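Local structure of DNA mismatch repair protein MLH3 (Saccharomyces cerevisiae S288C, 6RMN) at residues B[81-86]-B[138-143]; B[106-111]-B[120-125]; B[74-79]-B[124-129]. The protein takes part in DNA mismatch repair as a component of the MutLbeta heterodimer, correcting insertion-deletion loops that arise in replication, DNA damage or recombination. All blocks are in the same frame, centred on the assembly; numbering follows the deposited sequence.

Contact 1. Residues B[81-86]-B[138-143]; sequences CCIEVD and YLKMVL
Cys81 opens this strand-on-helix packing in the C-terminal part of MLH3: its SG, turned anti to the backbone N (chi1 -171°), lies 3.9 Å from CD2 of Leu139. Strand 82-85, which pairs antiparallel with strand 117-124, crosses the 138-143 part of helix 136-151 at -60°, the two segment axes 9.7 Å apart at closest approach. Ile83 is the wedge between the two elements. Its two branches divide the work: CD1 meets Leu139 CD2 at 4.1 Å, the two side chains crossing at about a right angle, while CG2 rests against the aliphatic stem of Lys140, nearest CD at 3.7 Å. That stem is fully extended, every torsion anti, and it reaches over Ile83 to the strand backbone beyond. Glu84 contributes its carbonyl rather than its carboxylate. Val85 then closes the row, its CG1 lying 3.9 Å from Lys140 CE and its side chain also packing on Phe93 of helix 87-101. Lys140 thus spends its methylenes on apolar neighbours and its ammonium on the backbone; Glu89 OE1 is a further, weak and long ion partner of NZ. Lys140 NZ donates to Glu84 O at 2.9 Å, in the carbonyl plane, at a C=O...N angle of 149°.

Contact 2. Residues B[106-111]-B[120-125]; sequences GYETIE and EIKTLP
Gly106 and Thr123 pair at the tight end of this antiparallel contact, where Gly106 N donates to Thr123 O at 3.0 Å. The Gly106 carbonyl is gripped twice, by Lys122 N at 2.7 Å and by Thr123 N at 3.2 Å, because Lys122 and Thr123 together face one residue of the other strand. Glycine suits this place sterically: a CB modelled on it would clash with Thr123 OG1, which is hydrogen-bonded to Gly104 O. Past the irregularity the strands close to 4.3 Å between the CA atoms of Tyr107 and Ile121, a non-hydrogen-bonded pair. Here Tyr107 CA and CB both lie against Glu120 O, the former as a CA-H...O contact. On this buried face Tyr107 CB also meets Ile121 CG1 at 4.1 Å. With chi1 at 56° its CG sits between the backbone N and carbonyl carbon, and the ring leads off to helix 87-101, where OH bonds to Phe93 O and the ring meets that of Phe93 edge-to-face.

Further along, on the face that carries Glu108 and Glu120, the contact is looser and more open to solvent. Glu108 and Glu120 are joined by paired backbone bonds, but their side chains meet little. Lys122 CE lies 3.9 Å from Glu108 CG, whereas NZ stays 4.6 Å from OE2 of Glu108, a proximity of opposite charges without contact. Ile110 CD1 covers Glu120 CB at 3.6 Å. Two residues, Lys122 and Thr123, set opposite one, Gly106, whose carbonyl accepts both their N-H groups, define a classic beta bulge, here within the hairpin of strands 106-110 and 117-124.

Contact 3. Residues B[74-79]-B[124-129]; sequences VARDLK and LPEMLT
Leu124, towards the end of strand 117-124, pairs with Arg76 of strand 76-77 just before the chain turns into helix 126-132, so the contact is a short antiparallel bridge running into a helix start. The bridge is uneven: Leu124 N donates to Arg76 O at 3.0 Å and nearly straight, whereas the return bond from Arg76 N to Leu124 O is weak, bent to 126° at the hydrogen. The Leu124 side chain turns inward, its CD1 against Leu78 CD2 at 3.7 Å, and Leu139 of helix 136-151 touches it too. Pro125, at the N-cap position, brings its CA to 3.4 Å from Val74 O in a CA-H...O contact. That same carbonyl receives a water proton, and the water accepts from Glu126 N, so it links the loop to the first turn of the helix.

Glu126 bends back over Arg76, helped by chi2 at -81°. Its OE2 sits 3.3 Å above the centre of the guanidinium plane, and its OE1 is 2.8 Å from Arg76 NH2, with the carboxylate and guanidinium planes 44° apart. Since OE1 lies well out of the guanidinium plane, no N-H points at it and the salt bridge is one of charge alone. Replacing Glu126 with an alanine would probably leave the Arg76 guanidinium without its opposite charge and its cover on one face, and free to turn. The arginine chain, bent at chi2 and chi3, folds its aliphatic part under OE2 as well. Thr129 completes the helical turn: its N and OG1 both donate to Pro125 O at 2.9 Å, the hydroxyl from above the carbonyl plane.

In the fold
All three contacts converge on strand 117-124, with which strands 76-77, 82-85 and 106-110 each pair antiparallel. Contacts 1 and 2 have centres about 10 Å apart and join through Cys81 O and Ile121 N, a probable hydrogen bond of 2.9 Å, while Ile83 CD1 packs on Ile121 CD1 at 3.6 Å. Contacts 2 and 3, about 11 Å apart between centres, share Leu124 and Pro125. The centres of contacts 1 and 3 are about 15 Å apart; Leu139 touches both Leu124 and Leu128, tying the two successive helices together. The zinc ions, bound by His49, Glu53, Cys194, Cys225 and His227, are held by none of these segments.

Contact 1. Residues B[81-86]-B[138-143]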
ATOM      1  N   CYS B  81      32.402 -15.168  42.143  1.00 75.13           N
ATOM      2  CA  CYS B  81      32.686 -15.251  40.719  1.00 73.07           C
ATOM      3  C   CYS B  81      34.145 -14.873  40.502  1.00 78.06           C
ATOM      4  O   CYS B  81      34.490 -13.691  40.391  1.00 76.25           O
ATOM      5  CB  CYS B  81      31.735 -14.369  39.913  1.00 71.00           C
ATOM      6  SG  CYS B  81      31.835 -14.607  38.118  1.00 73.27           S
ATOM      7  N   CYS B  82      35.010 -15.895  40.535  1.00 77.18           N
ATOM      8  CA  CYS B  82      36.451 -15.767  40.354  1.00 77.60           C
ATOM      9  C   CYS B  82      36.870 -16.668  39.208  1.00 78.15           C
ATOM     10  O   CYS B  82      36.580 -17.872  39.210  1.00 79.31           O
ATOM     11  CB  CYS B  82      37.200 -16.098  41.641  1.00 80.89           C
ATOM     12  SG  CYS B  82      36.581 -15.220  43.102  1.00 85.57           S
ATOM     13  N   ILE B  83      37.505 -16.065  38.200  1.00 70.41           N
ATOM     14  CA  ILE B  83      37.928 -16.756  36.990  1.00 69.00           C
ATOM     15  C   ILE B  83      39.450 -16.849  36.912  1.00 72.26           C
ATOM     16  O   ILE B  83      40.144 -15.843  37.073  1.00 70.55           O
ATOM     17  CB  ILE B  83      37.266 -16.094  35.733  1.00 69.43           C
ATOM     18  CG1 ILE B  83      35.725 -16.295  35.743  1.00 68.23           C
ATOM     19  CG2 ILE B  83      37.883 -16.596  34.415  1.00 69.98           C
ATOM     20  CD1 ILE B  83      34.946 -15.433  34.770  1.00 67.11           C
ATOM     21  N   GLU B  84      39.963 -18.064  36.660  1.00 70.31           N
ATOM     22  CA  GLU B  84      41.395 -18.312  36.499  1.00 71.14           C
ATOM     23  C   GLU B  84      41.802 -17.818  35.113  1.00 72.25           C
ATOM     24  O   GLU B  84      41.131 -18.128  34.122  1.00 70.78           O
ATOM     25  CB  GLU B  84      41.715 -19.807  36.660  1.00 75.30           C
ATOM     26  CG  GLU B  84      41.985 -20.236  38.094  1.00 87.67           C
ATOM     27  CD  GLU B  84      42.066 -21.735  38.319  1.00110.62           C
ATOM     28  OE1 GLU B  84      42.778 -22.420  37.548  1.00112.61           O
ATOM     29  OE2 GLU B  84      41.426 -22.227  39.276  1.00101.78           O
ATOM     30  N   VAL B  85      42.869 -17.009  35.056  1.00 67.85           N
ATOM     31  CA  VAL B  85      43.396 -16.416  33.821  1.00 66.63           C
ATOM     32  C   VAL B  85      44.925 -16.550  33.709  1.00 73.45           C
ATOM     33  O   VAL B  85      45.613 -16.586  34.732  1.00 73.06           O
ATOM     34  CB  VAL B  85      42.941 -14.935  33.629  1.00 67.05           C
ATOM     35  CG1 VAL B  85      41.460 -14.839  33.262  1.00 65.02           C
ATOM     36  CG2 VAL B  85      43.264 -14.067  34.846  1.00 65.86           C
ATOM     37  N   ASP B  86      45.449 -16.576  32.461  1.00 72.56           N
ATOM     38  CA  ASP B  86      46.889 -16.600  32.136  1.00 74.84           C
ATOM     39  C   ASP B  86      47.511 -15.246  32.508  1.00 77.85           C
ATOM     40  O   ASP B  86      46.777 -14.268  32.686  1.00 75.51           O
ATOM     41  CB  ASP B  86      47.098 -16.806  30.616  1.00 77.99           C
ATOM     42  CG  ASP B  86      46.837 -18.199  30.085  1.00 91.12           C
ATOM     43  OD1 ASP B  86      47.192 -19.182  30.783  1.00 93.28           O
ATOM     44  OD2 ASP B  86      46.311 -18.312  28.957  1.00 97.94           O
ATOM     45  N   TYR B 138      31.649 -19.492  30.050  1.00 55.09           N
ATOM     46  CA  TYR B 138      30.952 -18.634  29.105  1.00 51.30           C
ATOM     47  C   TYR B 138      31.389 -17.169  29.287  1.00 52.35           C
ATOM     48  O   TYR B 138      31.687 -16.492  28.301  1.00 50.98           O
ATOM     49  CB  TYR B 138      29.415 -18.771  29.253  1.00 50.33           C
ATOM     50  CG  TYR B 138      28.670 -17.725  28.452  1.00 47.73           C
ATOM     51  CD1 TYR B 138      28.514 -17.856  27.074  1.00 49.01           C
ATOM     52  CD2 TYR B 138      28.208 -16.554  29.053  1.00 46.05           C
ATOM     53  CE1 TYR B 138      27.899 -16.860  26.316  1.00 46.12           C
ATOM     54  CE2 TYR B 138      27.610 -15.539  28.299  1.00 44.72           C
ATOM     55  CZ  TYR B 138      27.450 -15.705  26.934  1.00 48.43           C
ATOM     56  OH  TYR B 138      26.900 -14.716  26.169  1.00 49.20           O
ATOM     57  N   LEU B 139      31.364 -16.682  30.544  1.00 47.59           N
ATOM     58  CA  LEU B 139      31.683 -15.310  30.915  1.00 45.70           C
ATOM     59  C   LEU B 139      33.116 -14.942  30.532  1.00 49.69           C
ATOM     60  O   LEU B 139      33.320 -13.877  29.955  1.00 47.47           O
ATOM     61  CB  LEU B 139      31.411 -15.083  32.417  1.00 45.65           C
ATOM     62  CG  LEU B 139      31.558 -13.656  32.961  1.00 47.90           C
ATOM     63  CD1 LEU B 139      30.651 -12.678  32.227  1.00 46.53           C
ATOM     64  CD2 LEU B 139      31.262 -13.620  34.431  1.00 47.87           C
ATOM     65  N   LYS B 140      34.086 -15.845  30.801  1.00 48.09           N
ATOM     66  CA  LYS B 140      35.493 -15.652  30.439  1.00 48.68           C
ATOM     67  C   LYS B 140      35.610 -15.455  28.915  1.00 54.64           C
ATOM     68  O   LYS B 140      36.214 -14.471  28.476  1.00 53.88           O
ATOM     69  CB  LYS B 140      36.357 -16.839  30.902  1.00 52.19           C
ATOM     70  CG  LYS B 140      37.848 -16.637  30.635  1.00 55.22           C
ATOM     71  CD  LYS B 140      38.683 -17.827  31.043  1.00 58.36           C
ATOM     72  CE  LYS B 140      40.154 -17.556  30.842  1.00 68.01           C
ATOM     73  NZ  LYS B 140      41.002 -18.686  31.309  1.00 77.50           N
ATOM     74  N   MET B 141      34.993 -16.365  28.126  1.00 52.71           N
ATOM     75  CA  MET B 141      35.005 -16.322  26.666  1.00 54.24           C
ATOM     76  C   MET B 141      34.485 -14.987  26.128  1.00 55.85           C
ATOM     77  O   MET B 141      35.089 -14.417  25.221  1.00 56.73           O
ATOM     78  CB  MET B 141      34.188 -17.485  26.082  1.00 58.64           C
ATOM     79  CG  MET B 141      34.497 -17.761  24.637  1.00 65.39           C
ATOM     80  SD  MET B 141      33.019 -17.790  23.608  1.00 72.06           S
ATOM     81  CE  MET B 141      32.940 -16.027  23.060  1.00 66.06           C
ATOM     82  N   VAL B 142      33.389 -14.490  26.715  1.00 49.35           N
ATOM     83  CA  VAL B 142      32.690 -13.264  26.330  1.00 46.36           C
ATOM     84  C   VAL B 142      33.523 -12.007  26.652  1.00 47.99           C
ATOM     85  O   VAL B 142      33.598 -11.113  25.817  1.00 47.17           O
ATOM     86  CB  VAL B 142      31.265 -13.281  26.941  1.00 48.24           C
ATOM     87  CG1 VAL B 142      30.766 -11.900  27.324  1.00 46.74           C
ATOM     88  CG2 VAL B 142      30.301 -13.947  25.983  1.00 47.73           C
ATOM     89  N   LEU B 143      34.173 -11.965  27.814  1.00 44.72           N
ATOM     90  CA  LEU B 143      35.032 -10.850  28.226  1.00 44.51           C
ATOM     91  C   LEU B 143      36.353 -10.818  27.423  1.00 48.53           C
ATOM     92  O   LEU B 143      36.787  -9.736  27.018  1.00 47.31           O
ATOM     93  CB  LEU B 143      35.278 -10.872  29.753  1.00 44.90           C
ATOM     94  CG  LEU B 143      34.009 -10.790  30.645  1.00 48.56           C
ATOM     95  CD1 LEU B 143      34.374 -10.767  32.111  1.00 49.72           C
ATOM     96  CD2 LEU B 143      33.150  -9.592  30.313  1.00 48.06           C
TER

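Contact 2. Residues B[106-111]-B[120-125]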
ATOM      1  N   GLY B 106      32.475  -4.846  36.354  1.00 50.86           N
ATOM      2  CA  GLY B 106      33.425  -4.434  37.378  1.00 51.71           C
ATOM      3  C   GLY B 106      34.240  -5.586  37.915  1.00 57.42           C
ATOM      4  O   GLY B 106      33.676  -6.545  38.436  1.00 57.87           O
ATOM      5  N   TYR B 107      35.569  -5.517  37.779  1.00 54.65           N
ATOM      6  CA  TYR B 107      36.438  -6.579  38.277  1.00 55.48           C
ATOM      7  C   TYR B 107      37.703  -6.059  38.945  1.00 64.79           C
ATOM      8  O   TYR B 107      37.960  -4.849  38.952  1.00 64.78           O
ATOM      9  CB  TYR B 107      36.772  -7.626  37.181  1.00 54.90           C
ATOM     10  CG  TYR B 107      37.392  -7.075  35.913  1.00 53.90           C
ATOM     11  CD1 TYR B 107      38.728  -6.680  35.880  1.00 56.24           C
ATOM     12  CD2 TYR B 107      36.659  -6.994  34.736  1.00 52.72           C
ATOM     13  CE1 TYR B 107      39.307  -6.185  34.714  1.00 55.67           C
ATOM     14  CE2 TYR B 107      37.228  -6.507  33.562  1.00 53.32           C
ATOM     15  CZ  TYR B 107      38.552  -6.101  33.556  1.00 58.53           C
ATOM     16  OH  TYR B 107      39.123  -5.637  32.400  1.00 54.98           O
ATOM     17  N   GLU B 108      38.484  -6.997  39.517  1.00 65.40           N
ATOM     18  CA  GLU B 108      39.786  -6.791  40.155  1.00 67.59           C
ATOM     19  C   GLU B 108      40.707  -7.921  39.704  1.00 74.75           C
ATOM     20  O   GLU B 108      40.288  -9.081  39.688  1.00 74.23           O
ATOM     21  CB  GLU B 108      39.674  -6.779  41.698  1.00 69.96           C
ATOM     22  CG  GLU B 108      38.964  -5.564  42.289  1.00 83.88           C
ATOM     23  CD  GLU B 108      39.563  -4.195  42.010  1.00115.37           C
ATOM     24  OE1 GLU B 108      40.810  -4.067  42.018  1.00116.98           O
ATOM     25  OE2 GLU B 108      38.777  -3.243  41.796  1.00113.58           O
ATOM     26  N   THR B 109      41.945  -7.579  39.306  1.00 74.88           N
ATOM     27  CA  THR B 109      42.968  -8.544  38.880  1.00 76.81           C
ATOM     28  C   THR B 109      43.837  -8.924  40.090  1.00 84.01           C
ATOM     29  O   THR B 109      44.473  -8.051  40.692  1.00 84.36           O
ATOM     30  CB  THR B 109      43.769  -8.029  37.668  1.00 86.60           C
ATOM     31  OG1 THR B 109      44.065  -6.639  37.832  1.00 89.27           O
ATOM     32  CG2 THR B 109      43.048  -8.252  36.354  1.00 82.83           C
ATOM     33  N   ILE B 110      43.826 -10.225  40.462  1.00 82.18           N
ATOM     34  CA  ILE B 110      44.539 -10.778  41.624  1.00 83.40           C
ATOM     35  C   ILE B 110      45.690 -11.727  41.224  1.00 88.55           C
ATOM     36  O   ILE B 110      45.500 -12.612  40.383  1.00 87.76           O
ATOM     37  CB  ILE B 110      43.538 -11.452  42.625  1.00 86.43           C
ATOM     38  CG1 ILE B 110      42.306 -10.545  42.903  1.00 85.61           C
ATOM     39  CG2 ILE B 110      44.238 -11.869  43.941  1.00 88.09           C
ATOM     40  CD1 ILE B 110      41.049 -11.276  43.370  1.00 93.83           C
ATOM     41  N   GLU B 111      46.870 -11.542  41.872  1.00 86.64           N
ATOM     42  CA  GLU B 111      48.114 -12.324  41.733  1.00118.58           C
ATOM     43  C   GLU B 111      48.713 -12.264  40.332  1.00144.11           C
ATOM     44  O   GLU B 111      49.859 -12.672  40.137  1.00104.55           O
ATOM     45  CB  GLU B 111      47.940 -13.789  42.197  1.00121.10           C
ATOM     46  CG  GLU B 111      47.514 -13.948  43.648  1.00132.28           C
ATOM     47  CD  GLU B 111      46.620 -15.144  43.920  1.00152.92           C
ATOM     48  OE1 GLU B 111      45.503 -15.199  43.354  1.00139.68           O
ATOM     49  OE2 GLU B 111      47.033 -16.021  44.713  1.00149.59           O
ATOM     50  N   GLU B 120      38.437 -11.481  39.652  1.00 66.61           N
ATOM     51  CA  GLU B 120      37.277 -11.457  40.536  1.00 66.27           C
ATOM     52  C   GLU B 120      36.257 -10.481  39.990  1.00 66.59           C
ATOM     53  O   GLU B 120      36.480  -9.272  40.061  1.00 65.28           O
ATOM     54  CB  GLU B 120      37.701 -11.078  41.966  1.00 68.86           C
ATOM     55  CG  GLU B 120      36.581 -11.057  42.995  1.00 81.44           C
ATOM     56  CD  GLU B 120      36.970 -10.466  44.338  1.00114.07           C
ATOM     57  OE1 GLU B 120      36.713 -11.128  45.370  1.00117.34           O
ATOM     58  OE2 GLU B 120      37.529  -9.343  44.364  1.00110.29           O
ATOM     59  N   ILE B 121      35.143 -10.999  39.445  1.00 62.00           N
ATOM     60  CA  ILE B 121      34.069 -10.162  38.917  1.00 60.30           C
ATOM     61  C   ILE B 121      33.139  -9.755  40.057  1.00 64.17           C
ATOM     62  O   ILE B 121      32.541 -10.610  40.717  1.00 64.94           O
ATOM     63  CB  ILE B 121      33.340 -10.778  37.687  1.00 62.79           C
ATOM     64  CG1 ILE B 121      34.261 -10.781  36.453  1.00 63.41           C
ATOM     65  CG2 ILE B 121      32.071 -10.011  37.358  1.00 61.88           C
ATOM     66  CD1 ILE B 121      34.865 -12.086  36.150  1.00 74.18           C
ATOM     67  N   LYS B 122      33.049  -8.437  40.285  1.00 59.38           N
ATOM     68  CA  LYS B 122      32.240  -7.794  41.316  1.00 59.05           C
ATOM     69  C   LYS B 122      30.852  -7.396  40.815  1.00 61.26           C
ATOM     70  O   LYS B 122      29.870  -7.650  41.509  1.00 62.07           O
ATOM     71  CB  LYS B 122      32.989  -6.593  41.919  1.00 61.86           C
ATOM     72  CG  LYS B 122      34.233  -7.004  42.708  1.00 72.44           C
ATOM     73  CD  LYS B 122      34.846  -5.850  43.485  1.00 86.43           C
ATOM     74  CE  LYS B 122      35.882  -6.341  44.475  1.00100.64           C
ATOM     75  NZ  LYS B 122      36.448  -5.231  45.288  1.00111.49           N
ATOM     76  N   THR B 123      30.763  -6.754  39.637  1.00 55.00           N
ATOM     77  CA  THR B 123      29.481  -6.316  39.072  1.00 53.69           C
ATOM     78  C   THR B 123      29.321  -6.745  37.623  1.00 53.80           C
ATOM     79  O   THR B 123      30.305  -6.854  36.893  1.00 52.07           O
ATOM     80  CB  THR B 123      29.251  -4.781  39.210  1.00 64.12           C
ATOM     81  OG1 THR B 123      30.037  -4.069  38.253  1.00 64.39           O
ATOM     82  CG2 THR B 123      29.501  -4.244  40.622  1.00 63.84           C
ATOM     83  N   LEU B 124      28.063  -6.954  37.207  1.00 49.26           N
ATOM     84  CA  LEU B 124      27.681  -7.291  35.838  1.00 47.15           C
ATOM     85  C   LEU B 124      26.383  -6.585  35.487  1.00 50.81           C
ATOM     86  O   LEU B 124      25.532  -6.487  36.362  1.00 51.80           O
ATOM     87  CB  LEU B 124      27.481  -8.805  35.674  1.00 47.07           C
ATOM     88  CG  LEU B 124      28.715  -9.701  35.515  1.00 50.78           C
ATOM     89  CD1 LEU B 124      28.269 -11.120  35.190  1.00 50.86           C
ATOM     90  CD2 LEU B 124      29.652  -9.197  34.405  1.00 49.91           C
ATOM     91  N   PRO B 125      26.162  -6.116  34.233  1.00 46.83           N
ATOM     92  CA  PRO B 125      24.852  -5.519  33.907  1.00 46.62           C
ATOM     93  C   PRO B 125      23.777  -6.611  33.858  1.00 51.95           C
ATOM     94  O   PRO B 125      24.122  -7.786  33.724  1.00 52.45           O
ATOM     95  CB  PRO B 125      25.084  -4.884  32.536  1.00 46.92           C
ATOM     96  CG  PRO B 125      26.159  -5.693  31.917  1.00 50.83           C
ATOM     97  CD  PRO B 125      27.050  -6.154  33.049  1.00 47.68           C
TER

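Contact 3. Residues B[74-79]-B[124-129]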
ATOM      1  N   VAL B  74      22.720   0.193  34.791  1.00 62.09           N
ATOM      2  CA  VAL B  74      22.649  -0.652  35.995  1.00 63.56           C
ATOM      3  C   VAL B  74      23.752  -1.732  36.005  1.00 67.53           C
ATOM      4  O   VAL B  74      24.007  -2.374  34.988  1.00 65.70           O
ATOM      5  CB  VAL B  74      21.215  -1.235  36.203  1.00 67.95           C
ATOM      6  CG1 VAL B  74      21.171  -2.311  37.290  1.00 68.63           C
ATOM      7  CG2 VAL B  74      20.208  -0.125  36.504  1.00 68.98           C
ATOM      8  N   ALA B  75      24.416  -1.888  37.162  1.00 66.19           N
ATOM      9  CA  ALA B  75      25.475  -2.863  37.406  1.00 65.58           C
ATOM     10  C   ALA B  75      25.145  -3.665  38.682  1.00 71.68           C
ATOM     11  O   ALA B  75      25.395  -3.203  39.800  1.00 73.62           O
ATOM     12  CB  ALA B  75      26.824  -2.163  37.519  1.00 66.02           C
ATOM     13  N   ARG B  76      24.536  -4.851  38.493  1.00 67.41           N
ATOM     14  CA  ARG B  76      24.126  -5.782  39.549  1.00 68.40           C
ATOM     15  C   ARG B  76      25.334  -6.459  40.222  1.00 72.00           C
ATOM     16  O   ARG B  76      26.164  -7.071  39.540  1.00 70.26           O
ATOM     17  CB  ARG B  76      23.125  -6.821  38.973  1.00 69.63           C
ATOM     18  CG  ARG B  76      22.636  -7.916  39.941  1.00 84.93           C
ATOM     19  CD  ARG B  76      21.707  -7.422  41.043  1.00 98.41           C
ATOM     20  NE  ARG B  76      20.308  -7.359  40.617  1.00109.70           N
ATOM     21  CZ  ARG B  76      19.693  -6.251  40.217  1.00122.84           C
ATOM     22  NH1 ARG B  76      20.349  -5.097  40.173  1.00107.51           N
ATOM     23  NH2 ARG B  76      18.416  -6.288  39.857  1.00108.30           N
ATOM     24  N   ASP B  77      25.422  -6.342  41.569  1.00 70.18           N
ATOM     25  CA  ASP B  77      26.487  -6.929  42.388  1.00 70.25           C
ATOM     26  C   ASP B  77      26.439  -8.454  42.316  1.00 73.49           C
ATOM     27  O   ASP B  77      25.384  -9.059  42.513  1.00 73.55           O
ATOM     28  CB  ASP B  77      26.391  -6.457  43.849  1.00 74.41           C
ATOM     29  CG  ASP B  77      27.031  -5.113  44.152  1.00 88.82           C
ATOM     30  OD1 ASP B  77      28.207  -4.904  43.756  1.00 89.51           O
ATOM     31  OD2 ASP B  77      26.374  -4.284  44.820  1.00 96.49           O
ATOM     32  N   LEU B  78      27.585  -9.060  42.006  1.00 69.88           N
ATOM     33  CA  LEU B  78      27.773 -10.495  41.835  1.00 70.28           C
ATOM     34  C   LEU B  78      28.713 -11.064  42.909  1.00 77.41           C
ATOM     35  O   LEU B  78      29.747 -10.460  43.225  1.00 76.73           O
ATOM     36  CB  LEU B  78      28.320 -10.737  40.416  1.00 68.44           C
ATOM     37  CG  LEU B  78      28.568 -12.163  39.930  1.00 73.36           C
ATOM     38  CD1 LEU B  78      27.273 -12.973  39.841  1.00 74.16           C
ATOM     39  CD2 LEU B  78      29.208 -12.126  38.574  1.00 74.10           C
ATOM     40  N   LYS B  79      28.337 -12.226  43.466  1.00 77.27           N
ATOM     41  CA  LYS B  79      29.097 -12.913  44.514  1.00 80.01           C
ATOM     42  C   LYS B  79      29.720 -14.212  43.997  1.00 84.79           C
ATOM     43  O   LYS B  79      29.165 -14.834  43.085  1.00 83.47           O
ATOM     44  CB  LYS B  79      28.189 -13.204  45.730  1.00 85.47           C
ATOM     45  CG  LYS B  79      28.937 -13.248  47.063  1.00106.80           C
ATOM     46  CD  LYS B  79      28.039 -13.693  48.215  1.00122.25           C
ATOM     47  CE  LYS B  79      28.815 -13.852  49.504  1.00133.58           C
ATOM     48  NZ  LYS B  79      27.931 -14.222  50.642  1.00143.34           N
ATOM     49  N   LEU B 124      28.063  -6.954  37.207  1.00 49.26           N
ATOM     50  CA  LEU B 124      27.681  -7.291  35.838  1.00 47.15           C
ATOM     51  C   LEU B 124      26.383  -6.585  35.487  1.00 50.81           C
ATOM     52  O   LEU B 124      25.532  -6.487  36.362  1.00 51.80           O
ATOM     53  CB  LEU B 124      27.481  -8.805  35.674  1.00 47.07           C
ATOM     54  CG  LEU B 124      28.715  -9.701  35.515  1.00 50.78           C
ATOM     55  CD1 LEU B 124      28.269 -11.120  35.190  1.00 50.86           C
ATOM     56  CD2 LEU B 124      29.652  -9.197  34.405  1.00 49.91           C
ATOM     57  N   PRO B 125      26.162  -6.116  34.233  1.00 46.83           N
ATOM     58  CA  PRO B 125      24.852  -5.519  33.907  1.00 46.62           C
ATOM     59  C   PRO B 125      23.777  -6.611  33.858  1.00 51.95           C
ATOM     60  O   PRO B 125      24.122  -7.786  33.724  1.00 52.45           O
ATOM     61  CB  PRO B 125      25.084  -4.884  32.536  1.00 46.92           C
ATOM     62  CG  PRO B 125      26.159  -5.693  31.917  1.00 50.83           C
ATOM     63  CD  PRO B 125      27.050  -6.154  33.049  1.00 47.68           C
ATOM     64  N   GLU B 126      22.500  -6.243  34.006  1.00 49.53           N
ATOM     65  CA  GLU B 126      21.376  -7.193  34.033  1.00 50.70           C
ATOM     66  C   GLU B 126      21.316  -8.148  32.818  1.00 52.82           C
ATOM     67  O   GLU B 126      21.090  -9.340  33.015  1.00 52.26           O
ATOM     68  CB  GLU B 126      20.035  -6.465  34.235  1.00 53.20           C
ATOM     69  CG  GLU B 126      19.879  -5.870  35.631  1.00 70.96           C
ATOM     70  CD  GLU B 126      19.451  -6.839  36.719  1.00105.42           C
ATOM     71  OE1 GLU B 126      18.256  -6.820  37.094  1.00105.81           O
ATOM     72  OE2 GLU B 126      20.309  -7.612  37.203  1.00106.58           O
ATOM     73  N   MET B 127      21.553  -7.641  31.593  1.00 49.38           N
ATOM     74  CA  MET B 127      21.589  -8.431  30.353  1.00 49.77           C
ATOM     75  C   MET B 127      22.591  -9.567  30.494  1.00 52.03           C
ATOM     76  O   MET B 127      22.253 -10.719  30.216  1.00 52.88           O
ATOM     77  CB  MET B 127      22.103  -7.578  29.185  1.00 52.19           C
ATOM     78  CG  MET B 127      21.093  -6.722  28.512  1.00 57.08           C
ATOM     79  SD  MET B 127      22.035  -5.689  27.349  1.00 62.09           S
ATOM     80  CE  MET B 127      21.203  -4.099  27.605  1.00 59.20           C
ATOM     81  N   LEU B 128      23.838  -9.222  30.878  1.00 46.14           N
ATOM     82  CA  LEU B 128      24.940 -10.161  31.007  1.00 46.17           C
ATOM     83  C   LEU B 128      24.758 -11.143  32.168  1.00 48.46           C
ATOM     84  O   LEU B 128      25.135 -12.303  32.023  1.00 47.92           O
ATOM     85  CB  LEU B 128      26.292  -9.425  31.068  1.00 46.63           C
ATOM     86  CG  LEU B 128      27.564 -10.255  30.739  1.00 52.64           C
ATOM     87  CD1 LEU B 128      27.408 -11.050  29.433  1.00 52.76           C
ATOM     88  CD2 LEU B 128      28.783  -9.363  30.628  1.00 55.38           C
ATOM     89  N   THR B 129      24.144 -10.698  33.288  1.00 44.70           N
ATOM     90  CA  THR B 129      23.844 -11.550  34.446  1.00 45.53           C
ATOM     91  C   THR B 129      22.938 -12.693  34.007  1.00 48.84           C
ATOM     92  O   THR B 129      23.219 -13.836  34.350  1.00 49.35           O
ATOM     93  CB  THR B 129      23.231 -10.740  35.614  1.00 50.39           C
ATOM     94  OG1 THR B 129      24.106  -9.671  35.973  1.00 49.41           O
ATOM     95  CG2 THR B 129      22.974 -11.600  36.849  1.00 46.85           C
TER
HETATM   96  O   HOH W   1      21.953  -3.133  33.438  1.00 68.05           O